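Local structure of outer membrane porin protein 32 (Delftia acidovorans, 2FGQ) at residues L47-E60 / F71-F85. The protein forms, as a homotrimer, anion-selective channels across the bacterial outer membrane and can hold the dicarboxylate malate in its pore. Sequence-based numbering, arbitrary orientation.
With MLT (D-malate), chain H.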
loop_
_atom_site.group_PDB
_atom_site.type_symbol
_atom_site.label_atom_id
_atom_site.label_comp_id
_atom_site.label_asym_id
_atom_site.label_seq_id
_atom_site.Cartn_x
_atom_site.Cartn_y
_atom_site.Cartn_z
ATOM N N LEU A 47 -23.592 -3.724 -19.687
ATOM C CA LEU A 47 -23.429 -4.972 -20.411
ATOM C C LEU A 47 -24.554 -5.206 -21.392
ATOM O O LEU A 47 -24.533 -6.197 -22.113
ATOM C CB LEU A 47 -23.358 -6.165 -19.463
ATOM C CG LEU A 47 -22.240 -6.092 -18.405
ATOM C CD1 LEU A 47 -22.328 -7.277 -17.459
ATOM C CD2 LEU A 47 -20.897 -6.066 -19.051
ATOM N N GLY A 48 -25.500 -4.294 -21.419
ATOM C CA GLY A 48 -26.673 -4.432 -22.265
ATOM C C GLY A 48 -27.768 -5.149 -21.520
ATOM O O GLY A 48 -27.551 -5.810 -20.496
ATOM N N GLY A 49 -28.995 -4.965 -22.001
ATOM C CA GLY A 49 -30.124 -5.662 -21.434
ATOM C C GLY A 49 -30.407 -5.294 -19.994
ATOM O O GLY A 49 -30.957 -6.110 -19.278
ATOM N N GLY A 50 -30.012 -4.093 -19.571
ATOM C CA GLY A 50 -30.200 -3.621 -18.218
ATOM C C GLY A 50 -29.214 -4.180 -17.174
ATOM O O GLY A 50 -29.314 -3.850 -15.993
ATOM N N LEU A 51 -28.251 -4.980 -17.608
ATOM C CA LEU A 51 -27.258 -5.574 -16.690
ATOM C C LEU A 51 -26.017 -4.699 -16.657
ATOM O O LEU A 51 -25.604 -4.206 -17.689
ATOM C CB LEU A 51 -26.885 -6.953 -17.181
ATOM C CG LEU A 51 -26.017 -7.843 -16.284
ATOM C CD1 LEU A 51 -26.745 -8.154 -14.952
ATOM C CD2 LEU A 51 -25.608 -9.111 -17.011
ATOM N N LYS A 52 -25.435 -4.527 -15.476
ATOM C CA LYS A 52 -24.234 -3.723 -15.304
ATOM C C LYS A 52 -23.222 -4.505 -14.453
ATOM O O LYS A 52 -23.594 -5.232 -13.544
ATOM C CB LYS A 52 -24.552 -2.415 -14.593
ATOM C CG LYS A 52 -25.439 -1.471 -15.375
ATOM C CD LYS A 52 -25.561 -0.138 -14.635
ATOM C CE LYS A 52 -26.644 0.768 -15.265
ATOM N NZ LYS A 52 -26.499 0.875 -16.753
ATOM N N ALA A 53 -21.950 -4.381 -14.790
ATOM C CA ALA A 53 -20.882 -4.886 -13.959
ATOM C C ALA A 53 -20.231 -3.716 -13.263
ATOM O O ALA A 53 -20.130 -2.634 -13.815
ATOM C CB ALA A 53 -19.857 -5.613 -14.791
ATOM N N GLY A 54 -19.742 -3.952 -12.063
ATOM C CA GLY A 54 -19.078 -2.884 -11.315
ATOM C C GLY A 54 -17.897 -3.411 -10.556
ATOM O O GLY A 54 -17.770 -4.588 -10.302
ATOM N N PHE A 55 -17.029 -2.484 -10.148
ATOM C CA PHE A 55 -16.023 -2.793 -9.165
ATOM C C PHE A 55 -15.824 -1.566 -8.280
ATOM O O PHE A 55 -16.183 -0.465 -8.667
ATOM C CB PHE A 55 -14.705 -3.217 -9.833
ATOM C CG PHE A 55 -13.906 -2.079 -10.340
ATOM C CD1 PHE A 55 -12.923 -1.493 -9.550
ATOM C CD2 PHE A 55 -14.211 -1.487 -11.558
ATOM C CE1 PHE A 55 -12.238 -0.382 -9.980
ATOM C CE2 PHE A 55 -13.478 -0.354 -12.002
ATOM C CZ PHE A 55 -12.504 0.179 -11.191
ATOM N N TRP A 56 -15.251 -1.783 -7.105
ATOM C CA TRP A 56 -15.035 -0.703 -6.155
ATOM C C TRP A 56 -13.891 -1.088 -5.245
ATOM O O TRP A 56 -13.932 -2.143 -4.587
ATOM C CB TRP A 56 -16.343 -0.555 -5.375
ATOM C CG TRP A 56 -16.430 0.639 -4.495
ATOM C CD1 TRP A 56 -15.549 1.040 -3.526
ATOM C CD2 TRP A 56 -17.496 1.577 -4.476
ATOM N NE1 TRP A 56 -16.034 2.158 -2.896
ATOM C CE2 TRP A 56 -17.211 2.521 -3.462
ATOM C CE3 TRP A 56 -18.671 1.722 -5.213
ATOM C CZ2 TRP A 56 -18.043 3.621 -3.177
ATOM C CZ3 TRP A 56 -19.511 2.806 -4.921
ATOM C CH2 TRP A 56 -19.201 3.731 -3.908
ATOM N N LEU A 57 -12.842 -0.272 -5.237
ATOM C CA LEU A 57 -11.652 -0.507 -4.417
ATOM C C LEU A 57 -11.484 0.747 -3.566
ATOM O O LEU A 57 -11.364 1.842 -4.107
ATOM C CB LEU A 57 -10.400 -0.675 -5.278
ATOM C CG LEU A 57 -10.415 -1.894 -6.180
ATOM C CD1 LEU A 57 -9.258 -1.814 -7.151
ATOM C CD2 LEU A 57 -10.373 -3.159 -5.399
ATOM N N GLU A 58 -11.508 0.609 -2.237
ATOM C CA GLU A 58 -11.410 1.767 -1.364
ATOM C C GLU A 58 -10.650 1.424 -0.099
ATOM O O GLU A 58 -10.870 0.408 0.541
ATOM C CB GLU A 58 -12.801 2.227 -1.023
ATOM C CG GLU A 58 -12.911 3.445 -0.142
ATOM C CD GLU A 58 -14.346 3.797 0.222
ATOM O OE1 GLU A 58 -15.220 3.768 -0.668
ATOM O OE2 GLU A 58 -14.591 4.181 1.393
ATOM N N GLY A 59 -9.768 2.343 0.286
ATOM C CA GLY A 59 -8.995 2.232 1.506
ATOM C C GLY A 59 -8.990 3.499 2.319
ATOM O O GLY A 59 -9.191 4.584 1.790
ATOM N N GLU A 60 -8.750 3.314 3.608
ATOM C CA GLU A 60 -8.706 4.459 4.513
ATOM C C GLU A 60 -7.383 5.214 4.336
ATOM O O GLU A 60 -6.324 4.653 4.024
ATOM C CB GLU A 60 -8.795 3.991 5.964
ATOM C CG GLU A 60 -8.967 5.112 6.971
ATOM C CD GLU A 60 -9.426 4.697 8.355
ATOM O OE1 GLU A 60 -9.789 3.513 8.573
ATOM O OE2 GLU A 60 -9.488 5.622 9.230
ATOM N N PHE A 71 -0.972 1.406 2.852
ATOM C CA PHE A 71 -2.265 1.579 2.200
ATOM C C PHE A 71 -2.817 0.225 1.761
ATOM O O PHE A 71 -2.067 -0.645 1.327
ATOM C CB PHE A 71 -2.112 2.529 1.004
ATOM C CG PHE A 71 -3.409 2.868 0.341
ATOM C CD1 PHE A 71 -4.334 3.639 0.990
ATOM C CD2 PHE A 71 -3.724 2.356 -0.888
ATOM C CE1 PHE A 71 -5.574 3.891 0.414
ATOM C CE2 PHE A 71 -4.922 2.614 -1.473
ATOM C CZ PHE A 71 -5.851 3.377 -0.826
ATOM N N ASN A 72 -4.121 0.053 1.922
ATOM C CA ASN A 72 -4.806 -1.155 1.503
ATOM C C ASN A 72 -6.199 -0.783 0.988
ATOM O O ASN A 72 -6.526 0.400 0.855
ATOM C CB ASN A 72 -4.884 -2.110 2.692
ATOM C CG ASN A 72 -5.556 -1.470 3.882
ATOM O OD1 ASN A 72 -6.662 -0.960 3.747
ATOM N ND2 ASN A 72 -4.877 -1.466 5.034
ATOM N N PHE A 73 -6.980 -1.796 0.640
ATOM C CA PHE A 73 -8.346 -1.616 0.154
ATOM C C PHE A 73 -9.344 -2.245 1.143
ATOM O O PHE A 73 -10.335 -2.853 0.751
ATOM C CB PHE A 73 -8.513 -2.136 -1.271
ATOM C CG PHE A 73 -7.691 -1.374 -2.270
ATOM C CD1 PHE A 73 -7.942 -0.028 -2.498
ATOM C CD2 PHE A 73 -6.654 -1.984 -2.949
ATOM C CE1 PHE A 73 -7.174 0.683 -3.394
ATOM C CE2 PHE A 73 -5.869 -1.250 -3.852
ATOM C CZ PHE A 73 -6.160 0.065 -4.075
ATOM N N LYS A 74 -9.074 -2.106 2.443
ATOM C CA LYS A 74 -9.896 -2.774 3.452
ATOM C C LYS A 74 -11.285 -2.185 3.621
ATOM O O LYS A 74 -12.127 -2.843 4.217
ATOM C CB LYS A 74 -9.200 -2.931 4.796
ATOM C CG LYS A 74 -8.106 -3.993 4.817
ATOM C CD LYS A 74 -7.390 -4.000 6.165
ATOM C CE LYS A 74 -8.179 -4.562 7.280
ATOM N NZ LYS A 74 -7.294 -4.572 8.505
ATOM N N ARG A 75 -11.553 -0.983 3.122
ATOM C CA ARG A 75 -12.901 -0.416 3.287
ATOM C C ARG A 75 -13.864 -1.144 2.351
ATOM O O ARG A 75 -14.996 -1.424 2.716
ATOM C CB ARG A 75 -12.939 1.106 3.083
ATOM C CG ARG A 75 -12.270 1.826 4.247
ATOM C CD ARG A 75 -12.235 3.311 4.119
ATOM N NE ARG A 75 -13.555 3.865 3.826
ATOM C CZ ARG A 75 -14.520 4.025 4.724
ATOM N NH1 ARG A 75 -14.293 3.765 6.003
ATOM N NH2 ARG A 75 -15.707 4.495 4.344
ATOM N N ARG A 76 -13.446 -1.433 1.112
ATOM C CA ARG A 76 -14.318 -2.161 0.174
ATOM C C ARG A 76 -13.444 -2.616 -0.996
ATOM O O ARG A 76 -12.602 -1.838 -1.511
ATOM C CB ARG A 76 -15.381 -1.226 -0.388
ATOM C CG ARG A 76 -16.368 -1.895 -1.353
ATOM C CD ARG A 76 -17.589 -1.084 -1.584
ATOM N NE ARG A 76 -18.355 -1.595 -2.719
ATOM C CZ ARG A 76 -19.456 -1.031 -3.182
ATOM N NH1 ARG A 76 -19.969 0.028 -2.559
ATOM N NH2 ARG A 76 -20.049 -1.518 -4.255
ATOM N N SER A 77 -13.609 -3.866 -1.415
ATOM C CA SER A 77 -12.879 -4.361 -2.576
ATOM C C SER A 77 -13.756 -5.344 -3.301
ATOM O O SER A 77 -13.531 -6.551 -3.240
ATOM C CB SER A 77 -11.544 -5.005 -2.176
ATOM O OG SER A 77 -11.687 -6.068 -1.256
ATOM N N THR A 78 -14.774 -4.820 -3.974
ATOM C CA THR A 78 -15.813 -5.666 -4.553
ATOM C C THR A 78 -15.843 -5.641 -6.065
ATOM O O THR A 78 -15.357 -4.727 -6.732
ATOM C CB THR A 78 -17.225 -5.220 -4.062
ATOM O OG1 THR A 78 -17.387 -3.799 -4.285
ATOM C CG2 THR A 78 -17.375 -5.465 -2.562
ATOM N N VAL A 79 -16.466 -6.690 -6.583
ATOM C CA VAL A 79 -16.920 -6.761 -7.966
ATOM C C VAL A 79 -18.386 -7.165 -7.897
ATOM O O VAL A 79 -18.804 -7.895 -6.995
ATOM C CB VAL A 79 -16.033 -7.732 -8.804
ATOM C CG1 VAL A 79 -15.975 -9.172 -8.227
ATOM C CG2 VAL A 79 -16.456 -7.760 -10.274
ATOM N N SER A 80 -19.162 -6.647 -8.836
ATOM C CA SER A 80 -20.606 -6.811 -8.734
ATOM C C SER A 80 -21.296 -6.955 -10.064
ATOM O O SER A 80 -20.789 -6.552 -11.090
ATOM C CB SER A 80 -21.244 -5.618 -8.015
ATOM O OG SER A 80 -20.950 -4.405 -8.699
ATOM N N LEU A 81 -22.513 -7.462 -9.997
ATOM C CA LEU A 81 -23.467 -7.377 -11.091
ATOM C C LEU A 81 -24.744 -6.777 -10.546
ATOM O O LEU A 81 -25.134 -7.081 -9.443
ATOM C CB LEU A 81 -23.774 -8.765 -11.680
ATOM C CG LEU A 81 -22.709 -9.443 -12.517
ATOM C CD1 LEU A 81 -23.229 -10.841 -12.907
ATOM C CD2 LEU A 81 -22.334 -8.636 -13.751
ATOM N N SER A 82 -25.366 -5.929 -11.342
ATOM C CA SER A 82 -26.569 -5.244 -10.927
ATOM C C SER A 82 -27.512 -5.089 -12.088
ATOM O O SER A 82 -27.121 -5.151 -13.244
ATOM C CB SER A 82 -26.230 -3.906 -10.332
ATOM O OG SER A 82 -25.653 -3.043 -11.271
ATOM N N GLY A 83 -28.766 -4.865 -11.753
ATOM C CA GLY A 83 -29.806 -4.790 -12.757
ATOM C C GLY A 83 -31.147 -4.651 -12.100
ATOM O O GLY A 83 -31.234 -4.234 -10.945
ATOM N N ASN A 84 -32.192 -5.077 -12.808
ATOM C CA ASN A 84 -33.532 -4.919 -12.255
ATOM C C ASN A 84 -33.808 -5.844 -11.058
ATOM O O ASN A 84 -34.751 -5.633 -10.306
ATOM C CB ASN A 84 -34.619 -5.000 -13.347
ATOM C CG ASN A 84 -34.782 -6.363 -14.000
ATOM O OD1 ASN A 84 -35.513 -6.462 -15.029
ATOM N ND2 ASN A 84 -34.186 -7.402 -13.448
ATOM N N PHE A 85 -32.955 -6.853 -10.877
ATOM C CA PHE A 85 -33.009 -7.783 -9.765
ATOM C C PHE A 85 -32.391 -7.232 -8.458
ATOM O O PHE A 85 -32.560 -7.828 -7.414
ATOM C CB PHE A 85 -32.329 -9.101 -10.147
ATOM C CG PHE A 85 -30.868 -8.950 -10.457
ATOM C CD1 PHE A 85 -29.916 -8.936 -9.441
ATOM C CD2 PHE A 85 -30.471 -8.709 -11.748
ATOM C CE1 PHE A 85 -28.565 -8.736 -9.751
ATOM C CE2 PHE A 85 -29.150 -8.508 -12.061
ATOM C CZ PHE A 85 -28.196 -8.517 -11.068
HETATM C C1 MLT H . -17.114 3.655 7.442
HETATM O O1 MLT H . -16.605 4.866 7.700
HETATM O O2 MLT H . -17.760 3.402 6.340
HETATM C C2 MLT H . -17.053 2.519 8.396
HETATM O O3 MLT H . -15.822 2.504 9.070
HETATM C C3 MLT H . -18.267 2.598 9.309
HETATM C C4 MLT H . -19.463 2.837 8.410
HETATM O O4 MLT H . -19.424 3.595 7.338
HETATM O O5 MLT H . -20.590 2.291 8.646
HETATM O O HOH W 1 -31.763 -5.797 -15.452
HETATM O O HOH W 2 -22.837 -3.408 -10.761
HETATM O O HOH W 3 -8.624 0.681 4.717
HETATM O O HOH W 4 -5.487 1.996 3.855
HETATM O O HOH W 5 -12.105 2.493 7.602
#
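Strands 51-60 and 76-83 run antiparallel, their axes 4.5 Å apart at closest approach, and pairs of backbone hydrogen bonds link Lys52 with Ser82, Gly54 with Ser80, Trp56 with Thr78 and Glu58 with Arg76. At the end of this ladder Arg75 and Arg76 both face Glu58, a classic beta bulge. Arg76 extends, with CG anti to its backbone N (chi1 -179°), across the indole of Trp56; its guanidinium lies flat on the ring, planes 7° apart, and CD sits over the five-membered ring. A nearly straight hydrogen bond from Arg76 NE to Thr78 OG1, 2.9 Å long and in the guanidinium plane, helps fix the rotation of the group. Trp56 NE1 in turn donates in its ring plane to Glu58 OE1 at 2.9 Å. The other carboxylate oxygen, Glu58 OE2, offers its anti lone pair to Arg75 NE at 2.7 Å, in a salt bridge with a weak second bond from NH2. Bent at chi3 (51°), Arg75 donates hydrogen bonds from NH1 to malate O1 and from NH2 to malate O2, both 3.1 Å. On the face bearing Phe55 and Val79, Leu57 CB packs over the Phe73 ring, which also meets Ile61 of a neighbouring subunit. Glu58 thus probably acts as a second-shell residue that helps position Arg75, which with Thr36, Thr102 and Arg133 binds malate inside the 16-stranded porin barrel.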